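Local structure of uncharacterized protein (Bordetella pertussis, 3FVV) at residues 3-15 with 100-114. The protein probably removes the phosphate from histidinol phosphate to give histidinol, the direct precursor of histidine, as a magnesium-dependent hydrolase of the HAD superfamily. Residues are numbered along the deposited sequence; the frame is centred on the assembly and turned at random.
Sequences TRRLALFDLDHTL and VVRGHLAAGDLCALV. With SO4 (sulfate ion), chain C.
Leu6, Ala7, Leu8 and Phe9 pair in parallel with Leu110, Cys111, Ala112 and Leu113, the strand axes 22° apart, and five backbone hydrogen bonds from Leu110 N–Arg5 O to Val114 N–Phe9 O join them. These are neighbouring strands of the Rossmann-like HAD core; strand 180-185 flanks 5-9 on its other edge. Helix 95-106 packs on the face carrying Ala7 and Phe9 and runs nearly antiparallel to strand 5-9. Val101 CG2 stands over the centre of the Phe9 ring, 4.1 Å from its centroid, while Phe9 CZ meets His104 CD2 at 3.6 Å. Ala7 CB lies over the imidazole face, a CH-pi contact. Leu15 CD1 wedges between Val101 CG2 and Leu113 CD1. On the opposite face Leu6 and Leu110 lie side by side, and Leu8 CD2 touches Ala112 CB; helix 158-170 covers this side. After the helix, Gly108 closes a Schellman motif, and its carbonyl O takes a straight bond from Arg4 NE (2.8 Å), in the guanidinium plane, with Leu110 CB over one face. The loop from Asp10 to Thr14 carries the DxDxT signature of HAD phosphatases: Leu11 N and Asp12 N both donate to sulfate O1, and Asp10 OD1 lies 2.9 Å from that oxygen, an arrangement consistent with a phosphate site. At the other end Arg5, bent at chi3 (-43°), grips Asp109 side-on, NE to OD1 and NH2 to OD2 (2.8 Å), the two flat groups turned 54° apart. A water bridges Arg5 N and Asp109 OD1. His104 NE2 is hydrogen-bonded to Tyr184 OH, and in its ring plane ND1 donates to Asp109 OD2 at 2.7 Å, nearly in line with the C–O bond.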
ATOM      1  N   THR A   3       0.729  26.602  -8.845  1.00 39.13           N
ATOM      2  CA  THR A   3       1.505  25.687  -9.670  1.00 36.62           C
ATOM      3  C   THR A   3       1.862  24.326  -9.019  1.00 33.75           C
ATOM      4  O   THR A   3       2.475  23.482  -9.654  1.00 32.47           O
ATOM      5  CB  THR A   3       2.835  26.344 -10.076  1.00 37.51           C
ATOM      6  OG1 THR A   3       3.669  26.507  -8.912  1.00 39.26           O
ATOM      7  CG2 THR A   3       2.592  27.687 -10.726  1.00 37.77           C
ATOM      8  N   ARG A   4       1.500  24.104  -7.761  1.00 31.23           N
ATOM      9  CA  ARG A   4       1.832  22.842  -7.108  1.00 28.83           C
ATOM     10  C   ARG A   4       1.258  21.577  -7.808  1.00 25.57           C
ATOM     11  O   ARG A   4       0.225  21.623  -8.461  1.00 25.16           O
ATOM     12  CB  ARG A   4       1.419  22.880  -5.648  1.00 29.54           C
ATOM     13  CG  ARG A   4       2.233  21.892  -4.854  1.00 32.97           C
ATOM     14  CD  ARG A   4       1.921  21.927  -3.391  1.00 36.32           C
ATOM     15  NE  ARG A   4       2.991  21.226  -2.676  1.00 41.53           N
ATOM     16  CZ  ARG A   4       3.007  20.989  -1.359  1.00 42.99           C
ATOM     17  NH1 ARG A   4       1.981  21.397  -0.588  1.00 42.50           N
ATOM     18  NH2 ARG A   4       4.049  20.340  -0.820  1.00 40.56           N
ATOM     19  N   ARG A   5       1.962  20.460  -7.708  1.00 21.55           N
ATOM     20  CA  ARG A   5       1.442  19.198  -8.224  1.00 19.60           C
ATOM     21  C   ARG A   5       1.246  18.210  -7.074  1.00 17.65           C
ATOM     22  O   ARG A   5       1.825  18.369  -5.998  1.00 16.09           O
ATOM     23  CB  ARG A   5       2.342  18.657  -9.315  1.00 18.87           C
ATOM     24  CG  ARG A   5       2.676  19.819 -10.345  1.00 19.99           C
ATOM     25  CD  ARG A   5       3.702  19.440 -11.332  1.00 21.19           C
ATOM     26  NE  ARG A   5       4.789  18.714 -10.672  1.00 26.13           N
ATOM     27  CZ  ARG A   5       5.766  18.112 -11.339  1.00 28.26           C
ATOM     28  NH1 ARG A   5       5.811  18.220 -12.676  1.00 31.72           N
ATOM     29  NH2 ARG A   5       6.718  17.448 -10.693  1.00 22.14           N
ATOM     30  N   LEU A   6       0.388  17.232  -7.298  1.00 16.49           N
ATOM     31  CA  LEU A   6       0.158  16.160  -6.321  1.00 15.66           C
ATOM     32  C   LEU A   6       0.818  14.902  -6.890  1.00 15.26           C
ATOM     33  O   LEU A   6       0.681  14.595  -8.101  1.00 13.66           O
ATOM     34  CB  LEU A   6      -1.320  15.921  -6.162  1.00 15.93           C
ATOM     35  CG  LEU A   6      -1.793  14.897  -5.144  1.00 13.55           C
ATOM     36  CD1 LEU A   6      -1.448  15.346  -3.771  1.00  9.81           C
ATOM     37  CD2 LEU A   6      -3.312  14.715  -5.403  1.00 10.86           C
ATOM     38  N   ALA A   7       1.505  14.168  -6.019  1.00 12.80           N
ATOM     39  CA  ALA A   7       2.076  12.918  -6.430  1.00 12.07           C
ATOM     40  C   ALA A   7       1.701  11.787  -5.491  1.00 12.05           C
ATOM     41  O   ALA A   7       2.113  11.760  -4.315  1.00 13.93           O
ATOM     42  CB  ALA A   7       3.672  13.080  -6.515  1.00 11.27           C
ATOM     43  N   LEU A   8       0.990  10.810  -6.026  1.00 11.79           N
ATOM     44  CA  LEU A   8       0.521   9.669  -5.284  1.00 12.29           C
ATOM     45  C   LEU A   8       1.266   8.422  -5.772  1.00 12.84           C
ATOM     46  O   LEU A   8       1.407   8.180  -6.988  1.00 12.49           O
ATOM     47  CB  LEU A   8      -0.986   9.466  -5.516  1.00 12.31           C
ATOM     48  CG  LEU A   8      -1.832  10.734  -5.211  1.00 12.67           C
ATOM     49  CD1 LEU A   8      -3.334  10.472  -5.585  1.00 10.89           C
ATOM     50  CD2 LEU A   8      -1.692  11.221  -3.790  1.00 12.22           C
ATOM     51  N   PHE A   9       1.684   7.617  -4.802  1.00 12.26           N
ATOM     52  CA  PHE A   9       2.369   6.376  -5.052  1.00 12.53           C
ATOM     53  C   PHE A   9       1.673   5.176  -4.458  1.00 12.50           C
ATOM     54  O   PHE A   9       1.430   5.119  -3.273  1.00 12.07           O
ATOM     55  CB  PHE A   9       3.778   6.485  -4.497  1.00 11.67           C
ATOM     56  CG  PHE A   9       4.502   7.661  -4.987  1.00 12.95           C
ATOM     57  CD1 PHE A   9       5.146   7.624  -6.211  1.00 10.82           C
ATOM     58  CD2 PHE A   9       4.513   8.825  -4.251  1.00 11.69           C
ATOM     59  CE1 PHE A   9       5.810   8.711  -6.677  1.00 11.28           C
ATOM     60  CE2 PHE A   9       5.191   9.938  -4.693  1.00 14.54           C
ATOM     61  CZ  PHE A   9       5.873   9.876  -5.899  1.00 12.76           C
ATOM     62  N   ASP A  10       1.391   4.201  -5.295  1.00 13.65           N
ATOM     63  CA  ASP A  10       1.093   2.837  -4.830  1.00 13.44           C
ATOM     64  C   ASP A  10       2.358   2.242  -4.180  1.00 12.99           C
ATOM     65  O   ASP A  10       3.462   2.653  -4.477  1.00 12.84           O
ATOM     66  CB  ASP A  10       0.656   1.988  -6.047  1.00 14.69           C
ATOM     67  CG  ASP A  10       0.219   0.552  -5.647  1.00 16.66           C
ATOM     68  OD1 ASP A  10      -0.663   0.440  -4.732  1.00 17.60           O
ATOM     69  OD2 ASP A  10       0.760  -0.435  -6.204  1.00 22.39           O
ATOM     70  N   LEU A  11       2.222   1.276  -3.282  1.00 13.97           N
ATOM     71  CA  LEU A  11       3.386   0.647  -2.664  1.00 12.90           C
ATOM     72  C   LEU A  11       3.749  -0.730  -3.249  1.00 13.44           C
ATOM     73  O   LEU A  11       4.809  -0.880  -3.876  1.00 12.10           O
ATOM     74  CB  LEU A  11       3.198   0.498  -1.152  1.00 13.87           C
ATOM     75  CG  LEU A  11       4.349  -0.153  -0.392  1.00 13.71           C
ATOM     76  CD1 LEU A  11       5.569   0.680  -0.515  1.00  9.24           C
ATOM     77  CD2 LEU A  11       3.982  -0.385   1.155  1.00 15.37           C
ATOM     78  N   ASP A  12       2.879  -1.717  -3.072  1.00 13.38           N
ATOM     79  CA  ASP A  12       3.284  -3.103  -3.316  1.00 13.62           C
ATOM     80  C   ASP A  12       3.454  -3.344  -4.787  1.00 13.05           C
ATOM     81  O   ASP A  12       2.538  -3.127  -5.537  1.00 12.36           O
ATOM     82  CB  ASP A  12       2.299  -4.081  -2.666  1.00 13.81           C
ATOM     83  CG  ASP A  12       2.204  -3.878  -1.147  1.00 15.05           C
ATOM     84  OD1 ASP A  12       3.235  -3.783  -0.463  1.00 14.67           O
ATOM     85  OD2 ASP A  12       1.101  -3.740  -0.621  1.00 20.22           O
ATOM     86  N   HIS A  13       4.670  -3.731  -5.181  1.00 13.64           N
ATOM     87  CA  HIS A  13       5.045  -3.991  -6.583  1.00 14.54           C
ATOM     88  C   HIS A  13       5.199  -2.730  -7.391  1.00 14.96           C
ATOM     89  O   HIS A  13       5.516  -2.800  -8.557  1.00 16.68           O
ATOM     90  CB  HIS A  13       4.055  -4.917  -7.263  1.00 15.57           C
ATOM     91  CG  HIS A  13       3.974  -6.249  -6.599  1.00 20.28           C
ATOM     92  ND1 HIS A  13       5.034  -7.122  -6.584  1.00 23.35           N
ATOM     93  CD2 HIS A  13       2.993  -6.832  -5.875  1.00 25.65           C
ATOM     94  CE1 HIS A  13       4.700  -8.205  -5.906  1.00 24.48           C
ATOM     95  NE2 HIS A  13       3.465  -8.059  -5.469  1.00 26.63           N
ATOM     96  N   THR A  14       5.006  -1.573  -6.777  1.00 14.63           N
ATOM     97  CA  THR A  14       5.231  -0.280  -7.450  1.00 14.58           C
ATOM     98  C   THR A  14       6.516   0.307  -6.904  1.00 13.58           C
ATOM     99  O   THR A  14       7.467   0.459  -7.624  1.00 15.36           O
ATOM    100  CB  THR A  14       4.038   0.688  -7.181  1.00 13.98           C
ATOM    101  OG1 THR A  14       2.889   0.168  -7.851  1.00 19.02           O
ATOM    102  CG2 THR A  14       4.327   2.131  -7.678  1.00 15.41           C
ATOM    103  N   LEU A  15       6.549   0.617  -5.612  1.00 14.03           N
ATOM    104  CA  LEU A  15       7.770   1.142  -5.006  1.00 14.74           C
ATOM    105  C   LEU A  15       8.631   0.030  -4.426  1.00 14.01           C
ATOM    106  O   LEU A  15       9.811   0.233  -4.269  1.00 15.66           O
ATOM    107  CB  LEU A  15       7.453   2.232  -3.977  1.00 14.71           C
ATOM    108  CG  LEU A  15       6.937   3.600  -4.480  1.00 14.16           C
ATOM    109  CD1 LEU A  15       6.841   4.553  -3.310  1.00  8.04           C
ATOM    110  CD2 LEU A  15       7.845   4.178  -5.593  1.00 12.66           C
ATOM    111  N   VAL A 100      12.217   7.993  -7.932  1.00 14.96           N
ATOM    112  CA  VAL A 100      10.894   8.401  -8.436  1.00 14.93           C
ATOM    113  C   VAL A 100      10.196   9.261  -7.382  1.00 14.68           C
ATOM    114  O   VAL A 100       9.690  10.372  -7.679  1.00 16.17           O
ATOM    115  CB  VAL A 100      10.096   7.158  -8.981  1.00 15.42           C
ATOM    116  CG1 VAL A 100       8.809   6.890  -8.277  1.00 19.41           C
ATOM    117  CG2 VAL A 100       9.803   7.354 -10.434  1.00 18.44           C
ATOM    118  N   VAL A 101      10.263   8.814  -6.140  1.00 13.03           N
ATOM    119  CA  VAL A 101       9.729   9.598  -5.053  1.00 12.56           C
ATOM    120  C   VAL A 101      10.503  10.892  -4.843  1.00 12.40           C
ATOM    121  O   VAL A 101       9.939  11.970  -4.816  1.00 13.13           O
ATOM    122  CB  VAL A 101       9.640   8.766  -3.764  1.00 13.21           C
ATOM    123  CG1 VAL A 101       9.040   9.610  -2.662  1.00  9.85           C
ATOM    124  CG2 VAL A 101       8.770   7.515  -4.020  1.00  9.01           C
ATOM    125  N   ARG A 102      11.811  10.806  -4.813  1.00 12.30           N
ATOM    126  CA  ARG A 102      12.628  11.936  -4.524  1.00 13.78           C
ATOM    127  C   ARG A 102      12.487  13.041  -5.511  1.00 13.53           C
ATOM    128  O   ARG A 102      12.502  14.229  -5.117  1.00 13.54           O
ATOM    129  CB  ARG A 102      14.062  11.483  -4.397  1.00 14.45           C
ATOM    130  CG  ARG A 102      14.994  12.567  -4.142  1.00 23.81           C
ATOM    131  CD  ARG A 102      16.394  11.990  -3.924  1.00 33.24           C
ATOM    132  NE  ARG A 102      16.423  10.986  -2.837  1.00 38.39           N
ATOM    133  CZ  ARG A 102      17.458  10.793  -2.005  1.00 43.13           C
ATOM    134  NH1 ARG A 102      18.575  11.541  -2.088  1.00 45.21           N
ATOM    135  NH2 ARG A 102      17.370   9.863  -1.055  1.00 42.77           N
ATOM    136  N   GLY A 103      12.349  12.691  -6.783  1.00 12.97           N
ATOM    137  CA  GLY A 103      12.122  13.714  -7.806  1.00 12.70           C
ATOM    138  C   GLY A 103      10.885  14.561  -7.518  1.00 12.34           C
ATOM    139  O   GLY A 103      10.878  15.788  -7.696  1.00 10.83           O
ATOM    140  N   HIS A 104       9.812  13.909  -7.095  1.00 12.30           N
ATOM    141  CA  HIS A 104       8.566  14.657  -6.826  1.00 11.32           C
ATOM    142  C   HIS A 104       8.749  15.454  -5.535  1.00 11.33           C
ATOM    143  O   HIS A 104       8.354  16.616  -5.481  1.00 12.90           O
ATOM    144  CB  HIS A 104       7.390  13.746  -6.741  1.00 11.17           C
ATOM    145  CG  HIS A 104       6.942  13.204  -8.060  1.00 11.56           C
ATOM    146  ND1 HIS A 104       6.174  13.943  -8.936  1.00  9.74           N
ATOM    147  CD2 HIS A 104       7.079  11.977  -8.619  1.00 12.19           C
ATOM    148  CE1 HIS A 104       5.894  13.198  -9.993  1.00 13.57           C
ATOM    149  NE2 HIS A 104       6.457  12.012  -9.841  1.00 13.84           N
ATOM    150  N   LEU A 105       9.415  14.909  -4.524  1.00 11.07           N
ATOM    151  CA  LEU A 105       9.653  15.692  -3.316  1.00 12.03           C
ATOM    152  C   LEU A 105      10.413  16.971  -3.617  1.00 11.60           C
ATOM    153  O   LEU A 105      10.058  18.054  -3.139  1.00 10.86           O
ATOM    154  CB  LEU A 105      10.374  14.890  -2.192  1.00 11.24           C
ATOM    155  CG  LEU A 105       9.518  13.799  -1.513  1.00 12.33           C
ATOM    156  CD1 LEU A 105      10.402  12.822  -0.731  1.00 11.45           C
ATOM    157  CD2 LEU A 105       8.459  14.396  -0.559  1.00 11.03           C
ATOM    158  N   ALA A 106      11.469  16.806  -4.396  1.00 11.62           N
ATOM    159  CA  ALA A 106      12.367  17.869  -4.733  1.00 12.97           C
ATOM    160  C   ALA A 106      11.642  18.932  -5.578  1.00 12.68           C
ATOM    161  O   ALA A 106      11.985  20.112  -5.486  1.00 12.59           O
ATOM    162  CB  ALA A 106      13.678  17.322  -5.443  1.00 11.76           C
ATOM    163  N   ALA A 107      10.630  18.548  -6.360  1.00 12.20           N
ATOM    164  CA  ALA A 107       9.905  19.563  -7.153  1.00 11.68           C
ATOM    165  C   ALA A 107       8.953  20.412  -6.311  1.00 12.42           C
ATOM    166  O   ALA A 107       8.348  21.351  -6.807  1.00 13.32           O
ATOM    167  CB  ALA A 107       9.131  18.894  -8.357  1.00 11.14           C
ATOM    168  N   GLY A 108       8.791  20.066  -5.053  1.00 12.22           N
ATOM    169  CA  GLY A 108       7.796  20.694  -4.211  1.00 13.40           C
ATOM    170  C   GLY A 108       6.448  19.975  -4.234  1.00 12.82           C
ATOM    171  O   GLY A 108       5.491  20.497  -3.743  1.00 13.01           O
ATOM    172  N   ASP A 109       6.343  18.812  -4.848  1.00 12.42           N
ATOM    173  CA  ASP A 109       5.041  18.167  -5.000  1.00 12.56           C
ATOM    174  C   ASP A 109       4.524  17.775  -3.617  1.00 12.94           C
ATOM    175  O   ASP A 109       5.322  17.541  -2.701  1.00 15.08           O
ATOM    176  CB  ASP A 109       5.117  16.974  -5.953  1.00 13.11           C
ATOM    177  CG  ASP A 109       5.469  17.395  -7.411  1.00 17.07           C
ATOM    178  OD1 ASP A 109       5.452  18.651  -7.659  1.00 14.31           O
ATOM    179  OD2 ASP A 109       5.730  16.483  -8.283  1.00 16.14           O
ATOM    180  N   LEU A 110       3.207  17.777  -3.436  1.00 13.02           N
ATOM    181  CA  LEU A 110       2.589  17.156  -2.259  1.00 13.75           C
ATOM    182  C   LEU A 110       2.570  15.635  -2.493  1.00 13.06           C
ATOM    183  O   LEU A 110       1.922  15.196  -3.398  1.00 14.16           O
ATOM    184  CB  LEU A 110       1.168  17.678  -2.042  1.00 13.83           C
ATOM    185  CG  LEU A 110       0.384  17.017  -0.901  1.00 16.67           C
ATOM    186  CD1 LEU A 110       1.177  17.172   0.409  1.00 14.75           C
ATOM    187  CD2 LEU A 110      -1.096  17.553  -0.811  1.00 16.04           C
ATOM    188  N   CYS A 111       3.263  14.857  -1.679  1.00 13.15           N
ATOM    189  CA  CYS A 111       3.462  13.403  -1.921  1.00 14.00           C
ATOM    190  C   CYS A 111       2.814  12.533  -0.827  1.00 13.93           C
ATOM    191  O   CYS A 111       2.919  12.828   0.347  1.00 13.95           O
ATOM    192  CB  CYS A 111       4.950  13.057  -1.973  1.00 13.59           C
ATOM    193  SG  CYS A 111       5.799  13.904  -3.307  1.00 17.98           S
ATOM    194  N   ALA A 112       2.166  11.441  -1.270  1.00 14.37           N
ATOM    195  CA  ALA A 112       1.460  10.507  -0.411  1.00 12.49           C
ATOM    196  C   ALA A 112       1.636   9.099  -0.977  1.00 13.03           C
ATOM    197  O   ALA A 112       1.632   8.876  -2.228  1.00 14.45           O
ATOM    198  CB  ALA A 112      -0.054  10.844  -0.356  1.00 12.58           C
ATOM    199  N   LEU A 113       1.758   8.160  -0.047  1.00 11.72           N
ATOM    200  CA  LEU A 113       1.695   6.746  -0.321  1.00 13.11           C
ATOM    201  C   LEU A 113       0.243   6.278  -0.137  1.00 12.81           C
ATOM    202  O   LEU A 113      -0.374   6.535   0.920  1.00 11.36           O
ATOM    203  CB  LEU A 113       2.681   6.006   0.590  1.00 12.18           C
ATOM    204  CG  LEU A 113       3.078   4.558   0.334  1.00 15.89           C
ATOM    205  CD1 LEU A 113       3.905   4.351  -0.919  1.00 17.20           C
ATOM    206  CD2 LEU A 113       3.878   4.000   1.557  1.00 14.25           C
ATOM    207  N   VAL A 114      -0.300   5.640  -1.191  1.00 12.20           N
ATOM    208  CA  VAL A 114      -1.683   5.185  -1.183  1.00 11.32           C
ATOM    209  C   VAL A 114      -1.732   3.683  -1.398  1.00 12.21           C
ATOM    210  O   VAL A 114      -1.499   3.195  -2.536  1.00 12.70           O
ATOM    211  CB  VAL A 114      -2.533   5.907  -2.282  1.00 11.98           C
ATOM    212  CG1 VAL A 114      -4.034   5.673  -1.989  1.00  7.37           C
ATOM    213  CG2 VAL A 114      -2.205   7.403  -2.339  1.00  9.70           C
TER
HETATM  214  S   SO4 C 233      -1.060  -1.865  -2.639  1.00 25.07           S
HETATM  215  O1  SO4 C 233       0.119  -0.973  -2.322  1.00 21.78           O
HETATM  216  O2  SO4 C 233      -2.395  -1.160  -2.524  1.00 17.15           O
HETATM  217  O3  SO4 C 233      -0.760  -2.440  -3.941  1.00 24.98           O
HETATM  218  O4  SO4 C 233      -1.141  -2.981  -1.685  1.00 20.50           O
HETATM  219  O   HOH W   1       4.815  21.024  -7.178  1.00 20.29           O